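Local coordinates for stage II sporulation E family protein (Thermanaerovibrio acidaminovorans, PDB 3RNR) that is of unknown function but has a PP2C-type protein phosphatase fold, and so probably removes phosphate groups from phosphorylated proteins, at residues Val15-Gly20 against Val162-Val167; Arg175-Leu180 against Thr205-Ile210. One frame throughout, in Å; residues are numbered along the deposited sequence.

Contact 1 of 2, residues Val15-Gly20 against Val162-Val167; sequences VVDGMG and VVSDGV
Val15 lays its two methyls over the backbone running from Val162 to Ser164. Its CG1 lies 3.8 Å from Val162 CG2, the two side chains passing antiparallel to one another. CG2 of Val15 occupies the position between its own backbone N and carbonyl carbon (chi1 -68° for CG1), which brings it within 3.9 Å of Val163 C. Two residues on, the contact turns polar. Ser164 holds OG anti to its backbone N (chi1 173°) and donates to Asp17 OD1 over only 2.6 Å, meeting the anti side of that oxygen 17° out of the carboxylate plane. Arg169 adds a salt bridge to OD1, and with Ser164 it probably holds the carboxylate's orientation; OD2 bonds to a glycerol, probably from crystallisation, that the Gly18 backbone N also holds. The strand axes approach to 6.7 Å and run nearly parallel, yet all the polar contact is made by side chains, because the strands belong to different sheets packed face to face. Val16, on the other side of its strand, packs against helix 25-41. The contact belongs to the buried interface between the two sheets of the PP2C sandwich. Its Asp-Gly-Met-Gly and Ser-Asp-Gly sequences resemble metal-binding motifs of PP2C relatives; the Asp17 carboxylate faces the glycerol, whereas Asp165 is salt-bridged to Arg95, so an active-site cleft here is only probable.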
loop_
_atom_site.group_PDB
_atom_site.type_symbol
_atom_site.label_atom_id
_atom_site.label_comp_id
_atom_site.label_asym_id
_atom_site.label_seq_id
_atom_site.Cartn_x
_atom_site.Cartn_y
_atom_site.Cartn_z
ATOM N N VAL B 15 -7.250 -1.801 5.222
ATOM C CA VAL B 15 -7.283 -0.793 6.264
ATOM C C VAL B 15 -7.003 -1.482 7.581
ATOM O O VAL B 15 -7.457 -2.610 7.811
ATOM C CB VAL B 15 -8.654 -0.056 6.340
ATOM C CG1 VAL B 15 -8.867 0.819 5.091
ATOM C CG2 VAL B 15 -9.824 -1.065 6.515
ATOM N N VAL B 16 -6.264 -0.801 8.448
ATOM C CA VAL B 16 -5.918 -1.329 9.763
ATOM C C VAL B 16 -6.039 -0.216 10.795
ATOM O O VAL B 16 -5.582 0.895 10.551
ATOM C CB VAL B 16 -4.451 -1.820 9.799
ATOM C CG1 VAL B 16 -4.127 -2.369 11.175
ATOM C CG2 VAL B 16 -4.205 -2.910 8.743
ATOM N N ASP B 17 -6.650 -0.496 11.941
ATOM C CA ASP B 17 -6.616 0.486 13.032
ATOM C C ASP B 17 -6.321 -0.102 14.398
ATOM O O ASP B 17 -6.884 -1.127 14.777
ATOM C CB ASP B 17 -7.892 1.321 13.066
ATOM C CG ASP B 17 -7.698 2.684 12.423
ATOM O OD1 ASP B 17 -8.357 2.968 11.401
ATOM O OD2 ASP B 17 -6.868 3.447 12.944
ATOM N N GLY B 18 -5.436 0.546 15.148
ATOM C CA GLY B 18 -5.123 0.056 16.480
ATOM C C GLY B 18 -6.352 0.165 17.359
ATOM O O GLY B 18 -7.237 0.992 17.094
HETATM N N MSE B 19 -6.407 -0.639 18.416
HETATM C CA MSE B 19 -7.566 -0.605 19.298
HETATM C C MSE B 19 -7.210 0.469 20.312
HETATM O O MSE B 19 -6.345 0.273 21.174
HETATM C CB MSE B 19 -7.713 -1.936 20.057
HETATM C CG MSE B 19 -7.953 -3.183 19.207
HETATM SE SE MSE B 19 -9.823 -3.393 18.919
HETATM C CE MSE B 19 -10.354 -4.124 20.650
ATOM N N GLY B 20 -7.925 1.584 20.249
ATOM C CA GLY B 20 -7.560 2.753 21.026
ATOM C C GLY B 20 -7.888 2.623 22.500
ATOM O O GLY B 20 -7.368 3.377 23.319
ATOM N N VAL B 162 -12.944 -1.163 1.455
ATOM C CA VAL B 162 -12.777 -1.491 2.861
ATOM C C VAL B 162 -12.729 -0.201 3.703
ATOM O O VAL B 162 -12.180 0.820 3.272
ATOM C CB VAL B 162 -11.556 -2.407 3.119
ATOM C CG1 VAL B 162 -11.760 -3.789 2.449
ATOM C CG2 VAL B 162 -10.265 -1.764 2.613
ATOM N N VAL B 163 -13.296 -0.267 4.903
ATOM C CA VAL B 163 -13.565 0.919 5.716
ATOM C C VAL B 163 -13.192 0.682 7.170
ATOM O O VAL B 163 -13.580 -0.343 7.727
ATOM C CB VAL B 163 -15.075 1.202 5.755
ATOM C CG1 VAL B 163 -15.344 2.537 6.430
ATOM C CG2 VAL B 163 -15.655 1.175 4.373
ATOM N N SER B 164 -12.430 1.603 7.766
ATOM C CA SER B 164 -12.235 1.638 9.220
ATOM C C SER B 164 -12.692 2.986 9.741
ATOM O O SER B 164 -12.139 4.027 9.383
ATOM C CB SER B 164 -10.755 1.450 9.544
ATOM O OG SER B 164 -10.504 1.647 10.922
ATOM N N ASP B 165 -13.828 2.978 10.412
ATOM C CA ASP B 165 -14.383 4.112 11.149
ATOM C C ASP B 165 -14.523 4.153 12.675
ATOM O O ASP B 165 -15.345 4.933 13.150
ATOM C CB ASP B 165 -15.543 4.780 10.402
ATOM C CG ASP B 165 -16.739 3.917 10.334
ATOM O OD1 ASP B 165 -16.696 2.829 10.947
ATOM O OD2 ASP B 165 -17.717 4.340 9.690
ATOM N N GLY B 166 -13.980 3.176 13.400
ATOM C CA GLY B 166 -14.287 3.036 14.823
ATOM C C GLY B 166 -14.022 4.285 15.651
ATOM O O GLY B 166 -13.123 5.059 15.355
ATOM N N VAL B 167 -14.808 4.487 16.702
ATOM C CA VAL B 167 -14.656 5.675 17.532
ATOM C C VAL B 167 -13.330 5.649 18.301
ATOM O O VAL B 167 -12.794 6.697 18.676
ATOM C CB VAL B 167 -15.837 5.814 18.524
ATOM C CG1 VAL B 167 -15.865 4.631 19.486
ATOM C CG2 VAL B 167 -15.752 7.125 19.285
#

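Contact 2 of 2, residues Arg175-Leu180 against Thr205-Ile210; sequences RIAMAL and TLALVI
Peptide groups of Ala177, Ala179, Leu206, Leu208 and Ile210 join the two strands edge to edge; one face of the ribbon carries Ala177, Ala179, Ala207 and Val209, the other Met178 and Leu208. Along its two edges run strand 159-164, beside 205-210, and a strand of the second subunit, antiparallel to 176-180, so the sheet continues across the dimer interface. Ala177 O accepts from Leu208 N at 2.9 Å, and Ala179 N returns a bond to Leu208 O at 2.9 Å with an N-H...O angle of 167°. The ladder is less tight at its start, where Ala177 N to Leu206 O measures 3.3 Å, and there a water bridges Leu206 N and, weakly, Arg175 O. With axes 4° apart, these are the two parallel strands of a beta-alpha-beta unit, whose helix 186-193 covers Ile176, Met178 and Leu180. On the same face Leu208 turns its CG in between its backbone N and carbonyl carbon (chi1 61°), placing CD1 3.8 Å from Met178 CB and 3.9 Å from Leu180 CD2. Leu180 CD2 also lies 3.4 Å from Ile210 CG1, tighter than ordinary van der Waals contact. On the opposite face Ala177 and Ala207, their CB atoms 4.4 Å apart, touch Val4 of strand 2-7, and Ala207 and Val209 touch Cys13 of strand 10-18.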
loop_
_atom_site.group_PDB
_atom_site.type_symbol
_atom_site.label_atom_id
_atom_site.label_comp_id
_atom_site.label_asym_id
_atom_site.label_seq_id
_atom_site.Cartn_x
_atom_site.Cartn_y
_atom_site.Cartn_z
ATOM N N ARG B 175 -5.349 9.872 3.795
ATOM C CA ARG B 175 -5.905 10.089 2.466
ATOM C C ARG B 175 -6.588 8.792 2.035
ATOM O O ARG B 175 -6.355 7.738 2.624
ATOM C CB ARG B 175 -4.781 10.450 1.475
ATOM C CG ARG B 175 -4.079 11.786 1.760
ATOM C CD ARG B 175 -4.970 12.944 1.365
ATOM N NE ARG B 175 -4.315 14.250 1.452
ATOM C CZ ARG B 175 -4.208 14.959 2.576
ATOM N NH1 ARG B 175 -4.682 14.481 3.718
ATOM N NH2 ARG B 175 -3.618 16.140 2.566
ATOM N N ILE B 176 -7.427 8.855 1.011
ATOM C CA ILE B 176 -8.033 7.643 0.483
ATOM C C ILE B 176 -7.007 6.913 -0.391
ATOM O O ILE B 176 -6.286 7.549 -1.135
ATOM C CB ILE B 176 -9.250 7.995 -0.366
ATOM C CG1 ILE B 176 -10.227 8.833 0.469
ATOM C CG2 ILE B 176 -9.905 6.727 -0.907
ATOM C CD1 ILE B 176 -11.328 9.487 -0.350
ATOM N N ALA B 177 -6.915 5.591 -0.284
ATOM C CA ALA B 177 -6.003 4.852 -1.156
ATOM C C ALA B 177 -6.833 4.063 -2.175
ATOM O O ALA B 177 -7.777 3.375 -1.800
ATOM C CB ALA B 177 -5.120 3.905 -0.339
HETATM N N MSE B 178 -6.489 4.165 -3.455
HETATM C CA MSE B 178 -7.276 3.500 -4.490
HETATM C C MSE B 178 -6.366 2.858 -5.514
HETATM O O MSE B 178 -5.387 3.465 -5.946
HETATM C CB MSE B 178 -8.153 4.504 -5.258
HETATM C CG MSE B 178 -8.855 5.550 -4.437
HETATM SE SE MSE B 178 -9.726 6.832 -5.658
HETATM C CE MSE B 178 -8.191 7.319 -6.734
ATOM N N ALA B 179 -6.720 1.644 -5.916
ATOM C CA ALA B 179 -6.078 0.968 -7.031
ATOM C C ALA B 179 -7.080 0.926 -8.181
ATOM O O ALA B 179 -8.119 0.293 -8.048
ATOM C CB ALA B 179 -5.692 -0.443 -6.610
ATOM N N LEU B 180 -6.775 1.605 -9.297
ATOM C CA LEU B 180 -7.671 1.662 -10.445
ATOM C C LEU B 180 -6.921 1.306 -11.730
ATOM O O LEU B 180 -5.716 1.110 -11.729
ATOM C CB LEU B 180 -8.224 3.079 -10.621
ATOM C CG LEU B 180 -8.548 3.906 -9.381
ATOM C CD1 LEU B 180 -8.742 5.365 -9.762
ATOM C CD2 LEU B 180 -9.798 3.354 -8.706
ATOM N N THR B 205 -11.449 5.889 7.424
ATOM C CA THR B 205 -10.292 5.562 6.600
ATOM C C THR B 205 -10.759 4.581 5.537
ATOM O O THR B 205 -11.468 3.622 5.852
ATOM C CB THR B 205 -9.142 4.959 7.454
ATOM O OG1 THR B 205 -8.652 5.958 8.360
ATOM C CG2 THR B 205 -7.991 4.514 6.580
ATOM N N LEU B 206 -10.379 4.829 4.281
ATOM C CA LEU B 206 -10.933 4.103 3.142
ATOM C C LEU B 206 -9.836 3.608 2.230
ATOM O O LEU B 206 -8.829 4.296 2.031
ATOM C CB LEU B 206 -11.849 5.019 2.312
ATOM C CG LEU B 206 -13.072 5.664 2.956
ATOM C CD1 LEU B 206 -13.800 6.526 1.929
ATOM C CD2 LEU B 206 -14.011 4.598 3.537
ATOM N N ALA B 207 -10.036 2.418 1.675
ATOM C CA ALA B 207 -9.176 1.917 0.616
ATOM C C ALA B 207 -10.047 1.125 -0.335
ATOM O O ALA B 207 -11.011 0.467 0.080
ATOM C CB ALA B 207 -8.058 1.046 1.169
ATOM N N LEU B 208 -9.720 1.182 -1.618
ATOM C CA LEU B 208 -10.578 0.525 -2.587
ATOM C C LEU B 208 -9.838 -0.000 -3.795
ATOM O O LEU B 208 -8.771 0.498 -4.159
ATOM C CB LEU B 208 -11.706 1.460 -3.020
ATOM C CG LEU B 208 -11.269 2.745 -3.688
ATOM C CD1 LEU B 208 -11.402 2.605 -5.197
ATOM C CD2 LEU B 208 -12.134 3.895 -3.174
ATOM N N VAL B 209 -10.415 -0.996 -4.442
ATOM C CA VAL B 209 -9.921 -1.512 -5.704
ATOM C C VAL B 209 -11.036 -1.519 -6.732
ATOM O O VAL B 209 -12.121 -1.878 -6.415
ATOM C CB VAL B 209 -9.368 -2.907 -5.589
ATOM C CG1 VAL B 209 -8.874 -3.395 -6.940
ATOM C CG2 VAL B 209 -8.306 -2.987 -4.559
ATOM N N ILE B 210 -10.745 -1.090 -7.946
ATOM C CA ILE B 210 -11.666 -1.171 -9.069
ATOM C C ILE B 210 -11.026 -2.003 -10.159
ATOM O O ILE B 210 -9.910 -1.766 -10.523
ATOM C CB ILE B 210 -11.975 0.173 -9.680
ATOM C CG1 ILE B 210 -12.428 1.170 -8.641
ATOM C CG2 ILE B 210 -13.006 0.044 -10.754
ATOM C CD1 ILE B 210 -13.632 0.840 -8.005
HETATM O O HOH W 1 -8.865 7.331 3.937
#

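Overall arrangement
Strand 205-210 ties the two contacts together, their centres about 15 Å apart. Its Thr205 N lies 2.8 Å from Ser164 O and its Ala207 O 2.9 Å from Val162 N, both probable hydrogen bonds, so strands 159-164 and 205-210 are neighbours in one sheet. Contact 1 crosses from that sheet to its partner in the sandwich, whereas contact 2 extends it laterally to strand 176-181 and the dimer interface. Val15 CG1 comes within 3.9 Å of Thr205 O, so the two contacts also touch directly. Arg169 bonds to both Asp17 and Thr205. The glycerol at Asp17, probably from crystallisation, may mark the pocket where relatives bind metal, at the contact 1 end.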